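Local coordinates for cytochrome c-552/4 domain-containing protein (Ignicoccus hospitalis KIN4/I, PDB 4QO5) that carries eight covalently attached c-type hemes on a membrane-associated chain and probably passes electrons along them, at residues V112-R115 / T116-E119; W128-N132 / L133-P137; C410-T413 / E414-E417. All blocks are in the same frame, centred on the assembly; numbering follows the deposited sequence.

Contact 1 (V112-R115 / T116-E119); sequences VCHR and TEVE. With HEC (heme c), chain D.
The end of a c-type heme-attachment motif, CxxCH, runs directly into helix 115-122, and His114 and Glu117 meet where the two join. Cys113 is the second cysteine of the motif, its SG linked to CAC of heme c, a thioether that is stretched in the model. His114 is an axial ligand: NE2 lies 2.1 Å from the heme iron, and Met43 SD completes the pair, so this heme has His/Met coordination. The same histidine is the N-cap of the helix. With CG anti to the carbonyl carbon (chi1 -59°), its ring is carried out to the heme while the backbone carbonyl stays with the first turn, where His114 O accepts from Val118 N at 3.3 Å. Glu117 bends at its second torsion and folds back, bringing OE1 to 3.3 Å from His114 CB; carboxylate and imidazole planes stand 85° apart. Ser62 OG, which hydrogen-bonds to both Glu117 OE1 and Thr116 N, fixes that carboxylate beside the helix start, and Glu117 also touches His306, an axial ligand of a different heme. From the next residue, Arg115 and Glu119 run side by side along the first turn, but the guanidinium goes to a salt bridge with Glu67, and it is their methylenes that meet, Arg115 CG lying 4.0 Å from Glu119 CG. In the backbone Glu119 N donates to Arg115 O at 2.9 Å, nearly straight at 171°.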
loop_
_atom_site.group_PDB
_atom_site.type_symbol
_atom_site.label_atom_id
_atom_site.label_comp_id
_atom_site.label_asym_id
_atom_site.label_seq_id
_atom_site.Cartn_x
_atom_site.Cartn_y
_atom_site.Cartn_z
ATOM N N VAL A 112 14.424 32.771 13.853
ATOM C CA VAL A 112 15.558 33.678 13.896
ATOM C C VAL A 112 15.966 34.072 12.471
ATOM O O VAL A 112 16.356 35.225 12.221
ATOM C CB VAL A 112 16.715 33.057 14.716
ATOM C CG1 VAL A 112 18.004 33.860 14.581
ATOM C CG2 VAL A 112 16.288 32.959 16.175
ATOM N N CYS A 113 15.814 33.132 11.536
ATOM C CA CYS A 113 16.114 33.382 10.122
ATOM C C CYS A 113 14.944 33.193 9.163
ATOM O O CYS A 113 14.993 33.690 8.053
ATOM C CB CYS A 113 17.273 32.506 9.668
ATOM S SG CYS A 113 18.642 32.880 10.708
ATOM N N HIS A 114 13.901 32.493 9.602
ATOM C CA HIS A 114 12.751 32.201 8.747
ATOM C C HIS A 114 11.492 32.710 9.391
ATOM O O HIS A 114 10.547 31.951 9.604
ATOM C CB HIS A 114 12.614 30.696 8.539
ATOM C CG HIS A 114 13.813 30.083 7.912
ATOM N ND1 HIS A 114 14.293 30.485 6.688
ATOM C CD2 HIS A 114 14.646 29.114 8.348
ATOM C CE1 HIS A 114 15.359 29.774 6.379
ATOM N NE2 HIS A 114 15.599 28.944 7.374
ATOM N N ARG A 115 11.480 34.001 9.707
ATOM C CA ARG A 115 10.344 34.604 10.399
ATOM C C ARG A 115 9.010 34.400 9.677
ATOM O O ARG A 115 7.992 34.046 10.300
ATOM C CB ARG A 115 10.606 36.099 10.633
ATOM C CG ARG A 115 9.440 36.822 11.276
ATOM C CD ARG A 115 9.961 37.874 12.237
ATOM N NE ARG A 115 10.453 39.061 11.557
ATOM C CZ ARG A 115 11.333 39.912 12.082
ATOM N NH1 ARG A 115 11.859 39.689 13.282
ATOM N NH2 ARG A 115 11.706 40.974 11.394
ATOM N N THR A 116 9.010 34.587 8.363
ATOM C CA THR A 116 7.744 34.556 7.624
ATOM C C THR A 116 7.107 33.171 7.695
ATOM O O THR A 116 5.890 33.039 7.901
ATOM C CB THR A 116 7.925 34.992 6.160
ATOM O OG1 THR A 116 8.484 36.309 6.127
ATOM C CG2 THR A 116 6.580 35.002 5.431
ATOM N N GLU A 117 7.937 32.138 7.566
ATOM C CA GLU A 117 7.456 30.774 7.594
ATOM C C GLU A 117 6.842 30.435 8.946
ATOM O O GLU A 117 5.780 29.816 9.028
ATOM C CB GLU A 117 8.584 29.797 7.246
ATOM C CG GLU A 117 9.042 29.878 5.791
ATOM C CD GLU A 117 9.851 31.133 5.457
ATOM O OE1 GLU A 117 10.325 31.825 6.382
ATOM O OE2 GLU A 117 9.996 31.448 4.251
ATOM N N VAL A 118 7.509 30.854 10.013
ATOM C CA VAL A 118 7.005 30.574 11.345
ATOM C C VAL A 118 5.721 31.365 11.646
ATOM O O VAL A 118 4.769 30.816 12.230
ATOM C CB VAL A 118 8.104 30.798 12.398
ATOM C CG1 VAL A 118 7.583 30.491 13.800
ATOM C CG2 VAL A 118 9.311 29.894 12.083
ATOM N N GLU A 119 5.685 32.633 11.236
ATOM C CA GLU A 119 4.460 33.430 11.342
ATOM C C GLU A 119 3.281 32.740 10.652
ATOM O O GLU A 119 2.177 32.670 11.204
ATOM C CB GLU A 119 4.647 34.838 10.756
ATOM C CG GLU A 119 5.621 35.726 11.513
ATOM C CD GLU A 119 5.071 36.252 12.828
ATOM O OE1 GLU A 119 3.868 36.061 13.101
ATOM O OE2 GLU A 119 5.855 36.865 13.591
HETATM FE FE HEC D . 17.107 27.437 7.523
HETATM C CHA HEC D . 17.561 27.247 4.137
HETATM C CHB HEC D . 14.480 25.246 7.285
HETATM C CHC HEC D . 16.948 27.356 10.870
HETATM C CHD HEC D . 19.420 29.962 7.751
HETATM N NA HEC D . 16.212 26.417 6.004
HETATM C C1A HEC D . 16.557 26.479 4.670
HETATM C C2A HEC D . 15.717 25.563 3.931
HETATM C C3A HEC D . 14.862 25.018 4.817
HETATM C C4A HEC D . 15.157 25.546 6.129
HETATM C CMA HEC D . 13.745 23.991 4.534
HETATM C CAA HEC D . 15.784 25.333 2.390
HETATM C CBA HEC D . 16.572 24.040 2.147
HETATM C CGA HEC D . 16.519 23.634 0.692
HETATM O O1A HEC D . 16.238 24.474 -0.203
HETATM O O2A HEC D . 16.775 22.434 0.428
HETATM N NB HEC D . 15.917 26.548 8.739
HETATM C C1B HEC D . 14.947 25.599 8.514
HETATM C C2B HEC D . 14.516 25.045 9.753
HETATM C C3B HEC D . 15.278 25.617 10.716
HETATM C C4B HEC D . 16.140 26.560 10.112
HETATM C CMB HEC D . 13.431 23.950 9.827
HETATM C CAB HEC D . 15.442 25.443 12.225
HETATM C CBB HEC D . 15.283 23.939 12.655
HETATM N NC HEC D . 17.954 28.496 9.033
HETATM C C1C HEC D . 17.807 28.289 10.369
HETATM C C2C HEC D . 18.473 29.356 11.102
HETATM C C3C HEC D . 19.383 29.838 10.218
HETATM C C4C HEC D . 18.922 29.453 8.907
HETATM C CMC HEC D . 18.719 29.158 12.622
HETATM C CAC HEC D . 20.521 30.902 10.319
HETATM C CBC HEC D . 21.273 31.038 11.663
HETATM N ND HEC D . 18.280 28.430 6.204
HETATM C C1D HEC D . 19.191 29.425 6.510
HETATM C C2D HEC D . 19.896 29.832 5.334
HETATM C C3D HEC D . 19.322 29.007 4.200
HETATM C C4D HEC D . 18.310 28.172 4.815
HETATM C CMD HEC D . 21.005 30.898 5.211
HETATM C CAD HEC D . 19.767 29.103 2.729
HETATM C CBD HEC D . 18.786 30.062 2.051
HETATM C CGD HEC D . 19.182 30.371 0.628
HETATM O O1D HEC D . 18.471 31.191 -0.042
HETATM O O2D HEC D . 20.203 29.804 0.170
#

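Contact 2 (W128-N132 / L133-P137); sequences WAYYN and LMHNP. With HEC (heme c), chain G.
Tyr130 and Met134, one turn apart on the short helix 129-134, pack ring against chain. From CB, with CG opposite the backbone N (chi1 173°), the Tyr130 ring swings alongside Met134: CE1 comes 3.6 Å from Met134 CG, and CZ meets Met134 CB, which makes a CH-pi contact over the face, 4.0 Å from the ring centroid. On the other branch CE2 approaches His135 NE2 obliquely at 4.0 Å. At the tip, OH is hydrogen-bonded to Glu159 and takes a proton from a water that also binds His135 NE2. Without the ring, as with an alanine here, Glu159 and this water would probably lose their phenol partner and a gap open beside Met134. Tyr131 turns its CD1 edge onto the His135 face, a T-shaped pair with planes at 84°. Across the helix Asn132 ND2 donates to heme propionate O2D at 3.1 Å, almost straight at 173°, and also to Gly329 O. Asn136 ND2 is hydrogen-bonded to Pro364 O and also donates to a second water, which lies 2.8 Å from Asn132 O. Asn136 then caps the next helix through OD1 to Tyr139 N. The whole is an aromatic cluster at the end of a short helix whose other side lines a heme pocket.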
loop_
_atom_site.group_PDB
_atom_site.type_symbol
_atom_site.label_atom_id
_atom_site.label_comp_id
_atom_site.label_asym_id
_atom_site.label_seq_id
_atom_site.Cartn_x
_atom_site.Cartn_y
_atom_site.Cartn_z
ATOM N N TRP A 128 -1.754 24.047 15.818
ATOM C CA TRP A 128 -2.689 23.894 16.924
ATOM C C TRP A 128 -3.245 22.485 17.068
ATOM O O TRP A 128 -4.193 22.264 17.837
ATOM C CB TRP A 128 -3.833 24.914 16.767
ATOM C CG TRP A 128 -3.362 26.317 16.999
ATOM C CD1 TRP A 128 -2.996 27.231 16.049
ATOM C CD2 TRP A 128 -3.161 26.952 18.268
ATOM N NE1 TRP A 128 -2.588 28.402 16.653
ATOM C CE2 TRP A 128 -2.682 28.255 18.013
ATOM C CE3 TRP A 128 -3.341 26.546 19.593
ATOM C CZ2 TRP A 128 -2.384 29.152 19.035
ATOM C CZ3 TRP A 128 -3.047 27.444 20.611
ATOM C CH2 TRP A 128 -2.578 28.732 20.323
ATOM N N ALA A 129 -2.638 21.532 16.357
ATOM C CA ALA A 129 -3.189 20.184 16.213
ATOM C C ALA A 129 -3.336 19.424 17.527
ATOM O O ALA A 129 -4.274 18.651 17.682
ATOM C CB ALA A 129 -2.368 19.344 15.199
ATOM N N TYR A 130 -2.421 19.626 18.474
ATOM C CA TYR A 130 -2.587 18.967 19.766
ATOM C C TYR A 130 -3.833 19.486 20.483
ATOM O O TYR A 130 -4.633 18.697 20.981
ATOM C CB TYR A 130 -1.344 19.115 20.667
ATOM C CG TYR A 130 -1.571 18.584 22.069
ATOM C CD1 TYR A 130 -1.323 17.247 22.374
ATOM C CD2 TYR A 130 -2.042 19.419 23.091
ATOM C CE1 TYR A 130 -1.535 16.761 23.646
ATOM C CE2 TYR A 130 -2.268 18.935 24.370
ATOM C CZ TYR A 130 -2.004 17.608 24.643
ATOM O OH TYR A 130 -2.220 17.135 25.915
ATOM N N TYR A 131 -3.998 20.808 20.541
ATOM C CA TYR A 131 -5.163 21.388 21.198
ATOM C C TYR A 131 -6.465 21.113 20.448
ATOM O O TYR A 131 -7.506 20.846 21.067
ATOM C CB TYR A 131 -4.950 22.886 21.456
ATOM C CG TYR A 131 -3.776 23.096 22.373
ATOM C CD1 TYR A 131 -3.893 22.863 23.741
ATOM C CD2 TYR A 131 -2.538 23.471 21.872
ATOM C CE1 TYR A 131 -2.812 23.033 24.589
ATOM C CE2 TYR A 131 -1.449 23.637 22.712
ATOM C CZ TYR A 131 -1.591 23.419 24.064
ATOM O OH TYR A 131 -0.504 23.584 24.889
ATOM N N ASN A 132 -6.400 21.152 19.124
ATOM C CA ASN A 132 -7.579 20.820 18.311
ATOM C C ASN A 132 -8.131 19.444 18.636
ATOM O O ASN A 132 -9.346 19.250 18.711
ATOM C CB ASN A 132 -7.284 20.941 16.817
ATOM C CG ASN A 132 -7.125 22.386 16.367
ATOM O OD1 ASN A 132 -7.561 23.304 17.053
ATOM N ND2 ASN A 132 -6.484 22.588 15.216
ATOM N N LEU A 133 -7.226 18.494 18.862
ATOM C CA LEU A 133 -7.598 17.132 19.195
ATOM C C LEU A 133 -7.883 16.957 20.681
ATOM O O LEU A 133 -8.959 16.503 21.072
ATOM C CB LEU A 133 -6.478 16.159 18.783
ATOM C CG LEU A 133 -6.810 14.690 19.003
ATOM C CD1 LEU A 133 -8.055 14.370 18.199
ATOM C CD2 LEU A 133 -5.646 13.803 18.582
ATOM N N MET A 134 -6.917 17.326 21.515
ATOM C CA MET A 134 -6.932 16.886 22.906
ATOM C C MET A 134 -7.723 17.801 23.837
ATOM O O MET A 134 -8.224 17.360 24.863
ATOM C CB MET A 134 -5.502 16.672 23.408
ATOM C CG MET A 134 -4.782 15.570 22.617
ATOM S SD MET A 134 -5.338 13.897 23.041
ATOM C CE MET A 134 -4.383 13.612 24.545
ATOM N N HIS A 135 -7.849 19.067 23.458
ATOM C CA HIS A 135 -8.625 20.022 24.243
ATOM C C HIS A 135 -10.028 20.257 23.683
ATOM O O HIS A 135 -10.714 21.199 24.072
ATOM C CB HIS A 135 -7.869 21.340 24.383
ATOM C CG HIS A 135 -6.746 21.275 25.368
ATOM N ND1 HIS A 135 -6.437 22.314 26.217
ATOM C CD2 HIS A 135 -5.872 20.281 25.656
ATOM C CE1 HIS A 135 -5.415 21.967 26.981
ATOM N NE2 HIS A 135 -5.052 20.739 26.660
ATOM N N ASN A 136 -10.441 19.407 22.752
ATOM C CA ASN A 136 -11.834 19.353 22.331
ATOM C C ASN A 136 -12.468 18.179 23.067
ATOM O O ASN A 136 -12.061 17.025 22.861
ATOM C CB ASN A 136 -11.925 19.155 20.809
ATOM C CG ASN A 136 -13.347 19.209 20.292
ATOM O OD1 ASN A 136 -14.234 18.515 20.799
ATOM N ND2 ASN A 136 -13.579 20.050 19.281
ATOM N N PRO A 137 -13.455 18.455 23.934
ATOM C CA PRO A 137 -13.988 17.367 24.764
ATOM C C PRO A 137 -14.599 16.239 23.937
ATOM O O PRO A 137 -14.466 15.081 24.323
ATOM C CB PRO A 137 -15.038 18.061 25.641
ATOM C CG PRO A 137 -15.360 19.332 24.937
ATOM C CD PRO A 137 -14.110 19.744 24.216
HETATM FE FE HEC G . -0.663 17.363 7.018
HETATM C CHA HEC G . -3.634 18.719 8.165
HETATM C CHB HEC G . -1.281 18.622 3.872
HETATM C CHC HEC G . 2.536 16.561 6.096
HETATM C CHD HEC G . -0.214 15.749 9.955
HETATM N NA HEC G . -2.144 18.498 6.178
HETATM C C1A HEC G . -3.304 18.889 6.833
HETATM C C2A HEC G . -4.136 19.574 5.860
HETATM C C3A HEC G . -3.493 19.558 4.676
HETATM C C4A HEC G . -2.232 18.868 4.844
HETATM C CMA HEC G . -3.982 20.144 3.330
HETATM C CAA HEC G . -5.526 20.168 6.181
HETATM C CBA HEC G . -5.422 21.526 6.871
HETATM C CGA HEC G . -5.353 21.363 8.368
HETATM O O1A HEC G . -4.399 21.929 8.969
HETATM O O2A HEC G . -6.229 20.669 8.962
HETATM N NB HEC G . 0.393 17.527 5.328
HETATM C C1B HEC G . -0.016 18.131 4.144
HETATM C C2B HEC G . 1.130 18.193 3.248
HETATM C C3B HEC G . 2.185 17.666 3.905
HETATM C C4B HEC G . 1.728 17.211 5.186
HETATM C CMB HEC G . 1.088 18.858 1.854
HETATM C CAB HEC G . 3.690 17.520 3.579
HETATM C CBB HEC G . 4.326 18.535 2.597
HETATM N NC HEC G . 0.852 16.312 7.829
HETATM C C1C HEC G . 2.110 16.134 7.319
HETATM C C2C HEC G . 2.832 15.193 8.177
HETATM C C3C HEC G . 2.180 15.286 9.351
HETATM C C4C HEC G . 0.854 15.796 9.088
HETATM C CMC HEC G . 4.366 15.127 7.964
HETATM C CAC HEC G . 2.454 14.712 10.771
HETATM C CBC HEC G . 3.924 14.575 11.256
HETATM N ND HEC G . -1.781 17.245 8.781
HETATM C C1D HEC G . -1.352 16.506 9.890
HETATM C C2D HEC G . -2.306 16.653 10.962
HETATM C C3D HEC G . -3.375 17.587 10.412
HETATM C C4D HEC G . -2.960 17.914 9.063
HETATM C CMD HEC G . -2.247 16.004 12.361
HETATM C CAD HEC G . -4.619 18.102 11.162
HETATM C CBD HEC G . -4.304 19.463 11.775
HETATM C CGD HEC G . -5.569 19.995 12.411
HETATM O O1D HEC G . -6.503 20.388 11.657
HETATM O O2D HEC G . -5.635 20.041 13.669
HETATM O O HOH W 1 -2.682 19.173 27.794
HETATM O O HOH W 2 -11.268 20.995 17.787
#

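Contact 3 (C410-T413 / E414-E417); sequences CHNT and EYAE. With HEC (heme c), chain I.
One face of the His411 ring carries the Tyr415 ring in an offset stack, planes 10° apart and centroids 4.3 Å apart, while Cys410 CB lies over the opposite face, toward the rim. The heme c macrocycle meets the edges of both rings. This is the Cys-His end of a CxxCH attachment motif: Cys410 SG is joined to heme CAC, a bond stretched in the model. His411 NE2 lies 2.1 Å from the heme FE, with His255 as the other axial ligand. Tyr415, its CG placed opposite the backbone N (chi1 -175°), lays CE1 3.3 Å from His411 ND1, and OH reaches 3.1 Å from heme C2A. That hydroxyl is hydrogen-bonded to Arg221 of the second subunit. His411 ND1 donates to a propionate of another heme, so the His411 ring is held at NE2 by the iron and at ND1 by the propionate; Asn412 N donates to the same propionate. Asn412 is the N-cap of helix 413-447. Its CG sits between the backbone N and the carbonyl carbon, which brings the amide over the first turn; OD1 accepts from Tyr415 N at 2.9 Å, the donor standing above the carbonyl plane.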
loop_
_atom_site.group_PDB
_atom_site.type_symbol
_atom_site.label_atom_id
_atom_site.label_comp_id
_atom_site.label_asym_id
_atom_site.label_seq_id
_atom_site.Cartn_x
_atom_site.Cartn_y
_atom_site.Cartn_z
ATOM N N CYS A 410 -1.335 23.181 -16.439
ATOM C CA CYS A 410 -1.257 21.910 -17.188
ATOM C C CYS A 410 -2.564 21.394 -17.802
ATOM O O CYS A 410 -2.601 20.289 -18.365
ATOM C CB CYS A 410 -0.680 20.833 -16.284
ATOM S SG CYS A 410 0.855 21.372 -15.493
ATOM N N HIS A 411 -3.621 22.195 -17.701
ATOM C CA HIS A 411 -4.958 21.802 -18.126
ATOM C C HIS A 411 -5.721 23.056 -18.465
ATOM O O HIS A 411 -5.398 24.116 -17.949
ATOM C CB HIS A 411 -5.717 21.180 -16.962
ATOM C CG HIS A 411 -5.159 19.884 -16.499
ATOM N ND1 HIS A 411 -5.117 18.762 -17.308
ATOM C CD2 HIS A 411 -4.658 19.500 -15.303
ATOM C CE1 HIS A 411 -4.591 17.759 -16.639
ATOM N NE2 HIS A 411 -4.307 18.185 -15.416
ATOM N N ASN A 412 -6.770 22.934 -19.270
ATOM C CA ASN A 412 -7.679 24.061 -19.450
ATOM C C ASN A 412 -8.551 24.279 -18.207
ATOM O O ASN A 412 -8.716 23.378 -17.371
ATOM C CB ASN A 412 -8.533 23.914 -20.720
ATOM C CG ASN A 412 -9.678 22.920 -20.560
ATOM O OD1 ASN A 412 -10.745 23.255 -20.043
ATOM N ND2 ASN A 412 -9.477 21.700 -21.046
ATOM N N THR A 413 -9.083 25.488 -18.077
ATOM C CA THR A 413 -9.809 25.885 -16.881
ATOM C C THR A 413 -11.113 25.119 -16.672
ATOM O O THR A 413 -11.478 24.808 -15.537
ATOM C CB THR A 413 -10.102 27.407 -16.902
ATOM O OG1 THR A 413 -8.860 28.111 -16.810
ATOM C CG2 THR A 413 -10.993 27.812 -15.732
ATOM N N GLU A 414 -11.826 24.832 -17.760
ATOM C CA GLU A 414 -13.108 24.137 -17.650
ATOM C C GLU A 414 -12.929 22.693 -17.159
ATOM O O GLU A 414 -13.751 22.161 -16.403
ATOM C CB GLU A 414 -13.846 24.181 -18.998
ATOM C CG GLU A 414 -15.066 23.294 -19.061
ATOM C CD GLU A 414 -16.148 23.660 -18.048
ATOM O OE1 GLU A 414 -16.149 24.800 -17.534
ATOM O OE2 GLU A 414 -17.003 22.793 -17.764
ATOM N N TYR A 415 -11.844 22.072 -17.604
ATOM C CA TYR A 415 -11.424 20.743 -17.164
ATOM C C TYR A 415 -11.274 20.712 -15.631
ATOM O O TYR A 415 -11.817 19.842 -14.944
ATOM C CB TYR A 415 -10.075 20.465 -17.830
ATOM C CG TYR A 415 -9.438 19.097 -17.659
ATOM C CD1 TYR A 415 -8.705 18.788 -16.525
ATOM C CD2 TYR A 415 -9.488 18.160 -18.683
ATOM C CE1 TYR A 415 -8.072 17.558 -16.391
ATOM C CE2 TYR A 415 -8.861 16.928 -18.563
ATOM C CZ TYR A 415 -8.160 16.638 -17.413
ATOM O OH TYR A 415 -7.540 15.427 -17.301
ATOM N N ALA A 416 -10.540 21.672 -15.100
ATOM C CA ALA A 416 -10.340 21.750 -13.653
ATOM C C ALA A 416 -11.639 22.069 -12.909
ATOM O O ALA A 416 -11.953 21.440 -11.902
ATOM C CB ALA A 416 -9.265 22.767 -13.321
ATOM N N GLU A 417 -12.411 23.030 -13.415
ATOM C CA GLU A 417 -13.679 23.374 -12.772
ATOM C C GLU A 417 -14.661 22.205 -12.762
ATOM O O GLU A 417 -15.431 22.041 -11.812
ATOM C CB GLU A 417 -14.332 24.585 -13.460
ATOM C CG GLU A 417 -13.558 25.886 -13.342
ATOM C CD GLU A 417 -13.671 26.520 -11.975
ATOM O OE1 GLU A 417 -14.313 25.922 -11.079
ATOM O OE2 GLU A 417 -13.127 27.635 -11.803
HETATM FE FE HEC I . -3.770 17.004 -13.711
HETATM C CHA HEC I . -4.309 14.033 -15.303
HETATM C CHB HEC I . -7.122 17.178 -12.894
HETATM C CHC HEC I . -3.195 19.721 -11.744
HETATM C CHD HEC I . -0.710 17.288 -15.096
HETATM N NA HEC I . -5.374 15.828 -14.015
HETATM C C1A HEC I . -5.391 14.611 -14.694
HETATM C C2A HEC I . -6.733 14.059 -14.640
HETATM C C3A HEC I . -7.492 14.947 -13.989
HETATM C C4A HEC I . -6.670 16.058 -13.583
HETATM C CMA HEC I . -8.992 14.804 -13.676
HETATM C CAA HEC I . -7.227 12.714 -15.261
HETATM C CBA HEC I . -7.126 11.596 -14.208
HETATM C CGA HEC I . -7.925 10.365 -14.578
HETATM O O1A HEC I . -8.712 10.419 -15.555
HETATM O O2A HEC I . -7.786 9.321 -13.885
HETATM N NB HEC I . -4.937 18.249 -12.577
HETATM C C1B HEC I . -6.272 18.047 -12.273
HETATM C C2B HEC I . -6.645 18.909 -11.186
HETATM C C3B HEC I . -5.544 19.598 -10.835
HETATM C C4B HEC I . -4.473 19.214 -11.730
HETATM C CMB HEC I . -8.089 18.870 -10.620
HETATM C CAB HEC I . -5.267 20.590 -9.664
HETATM C CBB HEC I . -6.252 20.555 -8.461
HETATM N NC HEC I . -2.299 18.248 -13.498
HETATM C C1C HEC I . -2.203 19.289 -12.590
HETATM C C2C HEC I . -0.944 19.972 -12.773
HETATM C C3C HEC I . -0.215 19.139 -13.532
HETATM C C4C HEC I . -1.091 18.162 -14.119
HETATM C CMC HEC I . -0.477 21.017 -11.720
HETATM C CAC HEC I . 1.246 19.124 -14.038
HETATM C CBC HEC I . 2.311 19.683 -13.078
HETATM N ND HEC I . -2.692 15.861 -14.994
HETATM C C1D HEC I . -1.428 16.198 -15.476
HETATM C C2D HEC I . -0.981 15.213 -16.425
HETATM C C3D HEC I . -2.106 14.211 -16.470
HETATM C C4D HEC I . -3.118 14.675 -15.565
HETATM C CMD HEC I . 0.351 15.198 -17.202
HETATM C CAD HEC I . -2.158 12.930 -17.321
HETATM C CBD HEC I . -3.086 13.217 -18.502
HETATM C CGD HEC I . -3.746 11.929 -18.954
HETATM O O1D HEC I . -4.751 11.514 -18.315
HETATM O O2D HEC I . -3.298 11.320 -19.961
#

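In the fold
All three are local contacts at helix ends beside hemes, and they follow one another along the chain without touching. Contacts 1 and 3 repeat one plan: the Cys-His end of a heme-attachment motif leads into a helix. They differ in chemistry, His/Met against bis-histidine coordination, a folded-back carboxylate against a stacked tyrosine. Contact 2 is the most buried of the three, its centre about 12 Å from the chain centre; it supplies no iron ligand, donating one hydrogen bond to a propionate instead. Contact 1 is partly buried, its centre about 19 Å from the chain centre. Contact 3, also partly buried, has its centre about 28 Å from the chain centre and alone meets the second subunit.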